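VIN1 (Oscarella pearsei, PDB 6BFI) probably binds actin filaments and may play a role in cell-cell adhesion, as a sponge member of the vinculin/alpha-catenin family. Local coordinates at residues Glu650-Glu653 / Ala654-Leu658; Phe678-Ala681 / Asp682-Asp685; Ala800-Leu803 / Met804-Lys808; Lys687-Asp690 / Leu691-Leu694. All blocks are in the same frame, centred on the assembly; numbering follows the deposited sequence.

Contact 1 (Glu650-Glu653 / Ala654-Leu658); sequences EMQE and AEEML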
# COMPACT_ATOMS: atom_id res chain seq x y z
N GLU A 650 -14.38 -26.74 23.55
CA GLU A 650 -13.22 -25.89 23.29
C GLU A 650 -13.67 -24.50 22.85
O GLU A 650 -13.28 -23.48 23.44
CB GLU A 650 -12.34 -26.55 22.22
CG GLU A 650 -10.85 -26.41 22.46
CD GLU A 650 -10.04 -27.29 21.53
OE1 GLU A 650 -10.64 -27.95 20.66
OE2 GLU A 650 -8.80 -27.31 21.67
N MET A 651 -14.49 -24.43 21.80
CA MET A 651 -14.95 -23.14 21.29
C MET A 651 -15.91 -22.47 22.27
O MET A 651 -16.03 -21.24 22.26
CB MET A 651 -15.61 -23.32 19.93
CG MET A 651 -14.73 -24.01 18.89
SD MET A 651 -13.24 -23.08 18.50
CE MET A 651 -12.00 -23.94 19.47
N GLN A 652 -16.59 -23.24 23.11
CA GLN A 652 -17.46 -22.65 24.13
C GLN A 652 -16.63 -21.97 25.20
O GLN A 652 -16.92 -20.83 25.61
CB GLN A 652 -18.36 -23.72 24.74
CG GLN A 652 -19.03 -23.31 26.04
CD GLN A 652 -20.05 -22.20 25.87
OE1 GLN A 652 -20.55 -21.97 24.77
NE2 GLN A 652 -20.36 -21.51 26.95
N GLU A 653 -15.58 -22.65 25.69
CA GLU A 653 -14.68 -22.02 26.65
C GLU A 653 -14.01 -20.79 26.04
O GLU A 653 -13.82 -19.78 26.72
CB GLU A 653 -13.63 -23.02 27.12
CG GLU A 653 -12.62 -22.44 28.10
CD GLU A 653 -11.50 -23.40 28.43
OE1 GLU A 653 -11.62 -24.59 28.07
OE2 GLU A 653 -10.50 -22.96 29.03
N ALA A 654 -13.66 -20.86 24.75
CA ALA A 654 -13.09 -19.69 24.09
C ALA A 654 -14.11 -18.56 23.98
O ALA A 654 -13.73 -17.38 24.05
CB ALA A 654 -12.56 -20.07 22.71
N GLU A 655 -15.39 -18.89 23.80
CA GLU A 655 -16.43 -17.86 23.81
C GLU A 655 -16.51 -17.18 25.17
O GLU A 655 -16.57 -15.95 25.26
CB GLU A 655 -17.78 -18.48 23.44
CG GLU A 655 -18.03 -18.61 21.94
CD GLU A 655 -18.62 -17.35 21.35
OE1 GLU A 655 -19.44 -16.69 22.02
OE2 GLU A 655 -18.26 -17.01 20.20
N GLU A 656 -16.53 -17.98 26.24
CA GLU A 656 -16.57 -17.40 27.58
C GLU A 656 -15.33 -16.54 27.85
O GLU A 656 -15.43 -15.50 28.51
CB GLU A 656 -16.70 -18.50 28.63
CG GLU A 656 -18.06 -19.16 28.66
CD GLU A 656 -18.28 -19.97 29.92
OE1 GLU A 656 -17.41 -19.91 30.82
OE2 GLU A 656 -19.32 -20.65 30.02
N MET A 657 -14.17 -16.96 27.34
CA MET A 657 -12.96 -16.16 27.51
C MET A 657 -13.07 -14.84 26.77
O MET A 657 -12.74 -13.78 27.31
CB MET A 657 -11.73 -16.94 27.04
CG MET A 657 -11.32 -18.09 27.95
SD MET A 657 -9.65 -18.65 27.59
CE MET A 657 -9.73 -18.87 25.82
N LEU A 658 -13.52 -14.88 25.51
CA LEU A 658 -13.56 -13.68 24.69
C LEU A 658 -14.69 -12.74 25.06
O LEU A 658 -14.66 -11.57 24.66
CB LEU A 658 -13.65 -14.06 23.21
CG LEU A 658 -12.37 -14.64 22.62
CD1 LEU A 658 -12.54 -14.93 21.13
CD2 LEU A 658 -11.20 -13.69 22.85

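Contact 2 (Phe678-Ala681 / Asp682-Asp685); sequences FREA and DQWD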
# COMPACT_ATOMS: atom_id res chain seq x y z
N PHE A 678 -12.35 -10.89 17.26
CA PHE A 678 -13.68 -11.33 17.68
C PHE A 678 -14.62 -10.15 17.84
O PHE A 678 -15.81 -10.24 17.50
CB PHE A 678 -13.58 -12.13 18.98
CG PHE A 678 -14.91 -12.61 19.50
CD1 PHE A 678 -15.43 -13.82 19.06
CD2 PHE A 678 -15.63 -11.87 20.42
CE1 PHE A 678 -16.65 -14.27 19.54
CE2 PHE A 678 -16.84 -12.32 20.90
CZ PHE A 678 -17.36 -13.52 20.45
N ARG A 679 -14.12 -9.03 18.36
CA ARG A 679 -14.96 -7.86 18.54
C ARG A 679 -15.27 -7.18 17.22
O ARG A 679 -16.36 -6.63 17.04
CB ARG A 679 -14.29 -6.88 19.50
CG ARG A 679 -15.23 -5.87 20.12
CD ARG A 679 -14.66 -5.32 21.41
NE ARG A 679 -14.40 -6.37 22.39
CZ ARG A 679 -13.19 -6.84 22.68
NH1 ARG A 679 -12.12 -6.35 22.06
NH2 ARG A 679 -13.04 -7.79 23.59
N GLU A 680 -14.33 -7.22 16.27
CA GLU A 680 -14.61 -6.68 14.94
C GLU A 680 -15.71 -7.47 14.25
O GLU A 680 -16.62 -6.88 13.64
CB GLU A 680 -13.34 -6.67 14.09
CG GLU A 680 -13.53 -6.13 12.68
CD GLU A 680 -13.82 -4.65 12.66
OE1 GLU A 680 -13.41 -3.94 13.60
OE2 GLU A 680 -14.47 -4.18 11.69
N ALA A 681 -15.66 -8.79 14.35
CA ALA A 681 -16.67 -9.62 13.70
C ALA A 681 -17.97 -9.74 14.50
O ALA A 681 -18.99 -10.15 13.94
CB ALA A 681 -16.11 -11.02 13.43
N ASP A 682 -17.96 -9.37 15.79
CA ASP A 682 -19.11 -9.61 16.64
C ASP A 682 -20.25 -8.63 16.37
O ASP A 682 -21.41 -8.95 16.63
CB ASP A 682 -18.71 -9.54 18.12
CG ASP A 682 -19.80 -10.04 19.05
OD1 ASP A 682 -20.52 -10.98 18.67
OD2 ASP A 682 -19.93 -9.49 20.16
N GLN A 683 -19.93 -7.43 15.86
CA GLN A 683 -20.97 -6.45 15.58
C GLN A 683 -21.85 -6.83 14.39
O GLN A 683 -22.86 -6.16 14.15
CB GLN A 683 -20.33 -5.08 15.33
CG GLN A 683 -19.18 -5.08 14.34
CD GLN A 683 -18.53 -3.71 14.20
OE1 GLN A 683 -19.19 -2.68 14.34
NE2 GLN A 683 -17.23 -3.70 13.92
N TRP A 684 -21.50 -7.89 13.67
CA TRP A 684 -22.30 -8.40 12.56
C TRP A 684 -22.99 -9.69 12.97
O TRP A 684 -22.40 -10.53 13.66
CB TRP A 684 -21.43 -8.66 11.33
CG TRP A 684 -20.59 -7.50 10.93
CD1 TRP A 684 -19.30 -7.26 11.30
CD2 TRP A 684 -20.97 -6.41 10.08
NE1 TRP A 684 -18.85 -6.09 10.73
CE2 TRP A 684 -19.86 -5.55 9.98
CE3 TRP A 684 -22.14 -6.08 9.39
CZ2 TRP A 684 -19.88 -4.38 9.22
CZ3 TRP A 684 -22.16 -4.92 8.64
CH2 TRP A 684 -21.04 -4.08 8.56
N ASP A 685 -24.24 -9.86 12.54
CA ASP A 685 -24.94 -11.11 12.74
C ASP A 685 -24.43 -12.16 11.75
O ASP A 685 -23.96 -11.83 10.66
CB ASP A 685 -26.45 -10.93 12.58
CG ASP A 685 -26.85 -10.66 11.14
OD1 ASP A 685 -26.10 -9.97 10.43
OD2 ASP A 685 -27.93 -11.14 10.73

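Contact 3 (Ala800-Leu803 / Met804-Lys808); sequences AENL and MRTVK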
# COMPACT_ATOMS: atom_id res chain seq x y z
N ALA A 800 1.27 -14.28 15.32
CA ALA A 800 -0.17 -14.37 15.58
C ALA A 800 -0.83 -13.00 15.56
O ALA A 800 -1.95 -12.85 15.04
CB ALA A 800 -0.41 -15.07 16.92
N GLU A 801 -0.17 -11.99 16.13
CA GLU A 801 -0.69 -10.63 16.06
C GLU A 801 -0.83 -10.18 14.61
O GLU A 801 -1.87 -9.63 14.22
CB GLU A 801 0.22 -9.68 16.83
CG GLU A 801 0.10 -9.79 18.34
CD GLU A 801 1.16 -9.00 19.07
OE1 GLU A 801 2.24 -8.76 18.48
OE2 GLU A 801 0.93 -8.63 20.24
N ASN A 802 0.20 -10.43 13.79
CA ASN A 802 0.11 -10.07 12.38
C ASN A 802 -1.05 -10.78 11.69
O ASN A 802 -1.78 -10.18 10.89
CB ASN A 802 1.43 -10.38 11.68
CG ASN A 802 1.36 -10.19 10.19
OD1 ASN A 802 1.65 -11.10 9.42
ND2 ASN A 802 0.97 -9.00 9.76
N LEU A 803 -1.25 -12.07 12.00
CA LEU A 803 -2.36 -12.80 11.42
C LEU A 803 -3.70 -12.19 11.81
O LEU A 803 -4.60 -12.06 10.97
CB LEU A 803 -2.32 -14.27 11.83
CG LEU A 803 -3.48 -15.12 11.31
CD1 LEU A 803 -3.52 -15.09 9.78
CD2 LEU A 803 -3.40 -16.55 11.82
N MET A 804 -3.86 -11.82 13.08
CA MET A 804 -5.13 -11.25 13.52
C MET A 804 -5.39 -9.89 12.88
O MET A 804 -6.52 -9.61 12.44
CB MET A 804 -5.17 -11.16 15.05
CG MET A 804 -5.39 -12.51 15.71
SD MET A 804 -6.47 -13.58 14.72
CE MET A 804 -7.73 -14.02 15.91
N ARG A 805 -4.37 -9.03 12.82
CA ARG A 805 -4.52 -7.76 12.10
C ARG A 805 -4.96 -8.00 10.66
O ARG A 805 -5.89 -7.35 10.16
CB ARG A 805 -3.20 -6.99 12.12
CG ARG A 805 -2.85 -6.37 13.46
CD ARG A 805 -1.71 -5.38 13.32
NE ARG A 805 -0.51 -6.00 12.78
CZ ARG A 805 0.47 -6.50 13.52
NH1 ARG A 805 0.40 -6.44 14.85
NH2 ARG A 805 1.53 -7.05 12.95
N THR A 806 -4.32 -8.96 9.99
CA THR A 806 -4.67 -9.26 8.61
C THR A 806 -6.11 -9.72 8.48
O THR A 806 -6.84 -9.27 7.59
CB THR A 806 -3.71 -10.31 8.05
OG1 THR A 806 -2.37 -9.82 8.11
CG2 THR A 806 -4.06 -10.63 6.60
N VAL A 807 -6.56 -10.61 9.38
CA VAL A 807 -7.93 -11.12 9.30
C VAL A 807 -8.93 -10.00 9.53
O VAL A 807 -9.96 -9.92 8.84
CB VAL A 807 -8.13 -12.27 10.31
CG1 VAL A 807 -9.60 -12.67 10.38
CG2 VAL A 807 -7.27 -13.46 9.94
N LYS A 808 -8.66 -9.11 10.48
CA LYS A 808 -9.55 -7.99 10.74
C LYS A 808 -9.67 -7.08 9.52
O LYS A 808 -10.78 -6.76 9.05
CB LYS A 808 -9.04 -7.22 11.96
CG LYS A 808 -9.64 -5.85 12.18
CD LYS A 808 -9.06 -5.25 13.45
CE LYS A 808 -9.50 -3.81 13.65
NZ LYS A 808 -8.98 -3.25 14.92

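Contact 4 (Lys687-Asp690 / Leu691-Leu694); sequences KGND and LISL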
# COMPACT_ATOMS: atom_id res chain seq x y z
N LYS A 687 -26.08 -15.00 10.40
CA LYS A 687 -26.95 -15.65 9.42
C LYS A 687 -26.79 -15.00 8.05
O LYS A 687 -26.83 -13.78 7.91
CB LYS A 687 -28.41 -15.59 9.88
CG LYS A 687 -28.96 -14.20 10.11
CD LYS A 687 -30.47 -14.24 10.29
CE LYS A 687 -31.14 -14.90 9.10
NZ LYS A 687 -32.60 -15.07 9.30
N GLY A 688 -26.60 -15.84 7.03
CA GLY A 688 -26.36 -15.36 5.69
C GLY A 688 -24.96 -14.85 5.44
O GLY A 688 -24.73 -14.17 4.44
N ASN A 689 -24.01 -15.16 6.33
CA ASN A 689 -22.65 -14.63 6.20
C ASN A 689 -21.70 -15.64 6.84
O ASN A 689 -21.53 -15.65 8.06
CB ASN A 689 -22.53 -13.26 6.86
CG ASN A 689 -21.23 -12.56 6.53
OD1 ASN A 689 -20.25 -13.20 6.14
ND2 ASN A 689 -21.21 -11.25 6.69
N ASP A 690 -21.08 -16.48 6.01
CA ASP A 690 -20.14 -17.47 6.50
C ASP A 690 -18.79 -16.87 6.86
O ASP A 690 -18.06 -17.46 7.66
CB ASP A 690 -19.96 -18.58 5.46
CG ASP A 690 -21.27 -19.26 5.09
OD1 ASP A 690 -22.15 -19.35 5.97
OD2 ASP A 690 -21.41 -19.69 3.93
N LEU A 691 -18.44 -15.72 6.28
CA LEU A 691 -17.16 -15.09 6.59
C LEU A 691 -17.07 -14.72 8.06
O LEU A 691 -16.05 -14.98 8.72
CB LEU A 691 -16.96 -13.85 5.70
CG LEU A 691 -15.59 -13.17 5.70
CD1 LEU A 691 -15.29 -12.60 4.32
CD2 LEU A 691 -15.51 -12.06 6.74
N ILE A 692 -18.13 -14.11 8.59
CA ILE A 692 -18.16 -13.75 10.01
C ILE A 692 -18.04 -15.00 10.88
O ILE A 692 -17.39 -14.99 11.93
CB ILE A 692 -19.44 -12.96 10.33
CG1 ILE A 692 -19.45 -11.64 9.54
CG2 ILE A 692 -19.56 -12.68 11.82
CD1 ILE A 692 -18.23 -10.78 9.77
N SER A 693 -18.65 -16.10 10.43
CA SER A 693 -18.56 -17.36 11.18
C SER A 693 -17.12 -17.87 11.22
O SER A 693 -16.60 -18.20 12.30
CB SER A 693 -19.48 -18.40 10.55
OG SER A 693 -20.76 -17.85 10.28
N LEU A 694 -16.46 -17.93 10.06
CA LEU A 694 -15.08 -18.38 10.01
C LEU A 694 -14.18 -17.49 10.86
O LEU A 694 -13.27 -17.98 11.55
CB LEU A 694 -14.57 -18.40 8.57
CG LEU A 694 -15.36 -19.22 7.54
CD1 LEU A 694 -14.59 -19.29 6.23
CD2 LEU A 694 -15.67 -20.61 8.06

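Contact 1 (Glu650-Glu653 / Ala654-Leu658)
Glu-650 and Ala-654 stand one turn apart on helix 649-659, and the link between Glu-650-Glu-653 and Ala-654-Leu-658 is the regular i to i+4 bonding of an alpha helix. Ala-654 N donates to Glu-650 O at 3.0 Å, and Glu-655 N to Met-651 O at 2.9 Å. The next two steps, Glu-656 N to Gln-652 O and Met-657 N to Glu-653 O, complete an unbroken turn.

On this scaffold a single side-chain bond is added, between Gln-652 and Glu-656. Gln-652 bends at its second torsion (chi2 67°), which swings its amide along the helix, while the Glu-656 chain runs out extended. The two cross obliquely, amide and carboxylate almost perpendicular at 86°, and NE2 of Gln-652 reaches OE2 of Glu-656 at 3.4 Å in a weak hydrogen bond. The same NE2 also lies 3.7 Å from CG of Glu-656, so the amide rests partly on the methylene chain. Glu-655 bends the other way at its second torsion and brings its CG to 3.3 Å from the carbonyl O of Met-651.

In the helical bundle near the C-terminus of this vinculin-family protein, helix 649-659 packs on helices 669-682 and 690-710. The Glu-655 carboxylate pairs with Arg-659 of its own helix and with Arg-700 of helix 690-710; Glu-650 forms a salt bridge with Arg-724 of helix 718-745 and a hydrogen bond with Tyr-708 OH. The solvent-facing glutamine-glutamate pair thus probably adds little hold, whereas Arg-700 and Arg-724 tie this short acidic helix to its neighbours.

Contact 2 (Phe678-Ala681 / Asp682-Asp685)
Phe-678 and Asp-682 point the same way, side by side, ring and carboxylate planes 25° from parallel; CE2 of Phe-678 comes within 4.2 Å of CG of Asp-682. Both first torsions are near 180°, which lines the groups up one turn apart. The Asp-682 carboxylate is held by Lys-696 and Arg-659. This is the frayed C-terminal end of helix 669-682 in the vinculin-family bundle, where the chain enters the loop before helix 690-710: Asp-682 N divides itself between Phe-678 O and Arg-679 O, both bonds weak, and Trp-684 N bonds weakly to Ala-681 O at 3.4 Å. Gln-683 adds a side-chain bond to the same turn. Its CG is wedged between the backbone N and carbonyl carbon (chi1 50°), turning the chain back over the helix so that NE2 donates to Glu-680 O at 3.3 Å, on a lone pair in the carbonyl plane, the oxygen lying in the amide plane too. The Glu-680 carboxylate, its plane turned 72° from that of the amide, is salt-bridged to Arg-812 of helix 786-817. Trp-684 turns its indole edge here, CD1 3.6 Å from Glu-680 O and Ala-681 O in the ring plane; Trp-832 meets the indole edge-to-face.

Contact 3 (Ala800-Leu803 / Met804-Lys808)
The guanidinium of Arg-805 lies with one face over the backbone at Glu-801 and Asn-802. Asn-802 CA sits 3.3 Å above its plane, displaced toward the rim near NH2, and the carbonyl O of Glu-801 lies above the same face. A bend at the third torsion (chi3 -59°) folds the arginine back over the preceding turn, where NH1 passes 3.8 Å from CB of Glu-801. The amide of Asn-802 is turned 45° from the guanidinium, its chain crossing the arginine at about a right angle. NH2 of Arg-805 has a weak bond to Glu-256 O, while the Glu-801 carboxylate stays too far for direct pairing.

Thr-806 grips the carbonyl O of Asn-802 twice: OG1 donates at 2.9 Å and the backbone N of Thr-806 at 3.0 Å, from opposite faces of the carbonyl plane. The hydroxyl gets there because OG1 lies beside the backbone N, chi1 -60°. With a valine here the carbonyl of Asn-802 would probably lose its hydroxyl donor and be left with the backbone bond alone. On the neighbouring side of the helix, CD1 of Leu-803 meets CG2 of Val-807 at 4.1 Å, a pair one turn apart whose backbones are also bonded, Val-807 N to Leu-803 O.

The helix 786-817 thus presents different residues to different neighbours in the helical bundle. Asn-802, Leu-803 and Thr-806 touch Ile-766 of helix 763-778; Met-804 meets Ala-673, Ala-674 and Val-677 of helix 669-682; Ala-800, Leu-803, Met-804 and Val-807 pack on Met-702 or Met-698 of helix 690-710.

Contact 4 (Lys687-Asp690 / Leu691-Leu694)
Asn-689 caps the start of helix 690-710: from the N-cap position its OD1 accepts from two backbone amides, at 3.1 Å from Leu-691 N and 3.4 Å from Ile-692 N. Both bonds are weak, but unlike in shape, the first bent (N-H...O 123°) and the second nearly straight (162°). With CG opposite the backbone N (chi1 -169°), the amide reaches forward and passes slantwise over Ile-692. Its ND2 rests 3.4 Å from CG1 of Ile-692 and makes a weak bond to Leu-831 O. Replacing Asn-689 with an alanine is likely to leave the two backbone amides without their cap and to lose the packing against Ile-692 CG1. Ser-693 OG lies 3.2 Å from Asn-689 O, but its hydrogen bond with Glu-686 OE1 competes for the proton, so the first is not settled. Beyond, Leu-694 N donates to Asp-690 O at 2.9 Å, the first regular helical bond here. Around this helix start, Leu-691 packs on Leu-739 and Ile-743 of helix 718-745 and Leu-694 on Glu-735, while Asn-689 touches Ile-830 and Trp-832 in the C-terminal segment and Ile-692 meets Trp-684.

Each of the four contacts lies within one helix or at one of its ends, and together they sample a C-terminal bundle of helices. Contacts 1 and 2 have centres about 15 Å apart and meet where Glu-655 OE2 comes 3.2 Å from Phe-678 CE1. Contact 2 also meets contact 4, about 10 Å away between centres, through Ala-681 O and Ile-692 CG2 at 3.4 Å: one marks the exit from helix 669-682, the other the entry into helix 690-710. Contact 3, about 15 Å from contact 2 between centres, packs on it through Glu-680 OE1 and Lys-808 CE, 3.9 Å apart, but misses contact 1, nearest atoms about 7 Å apart. None holds a ligand; they concern helix geometry, capping and inter-helix packing.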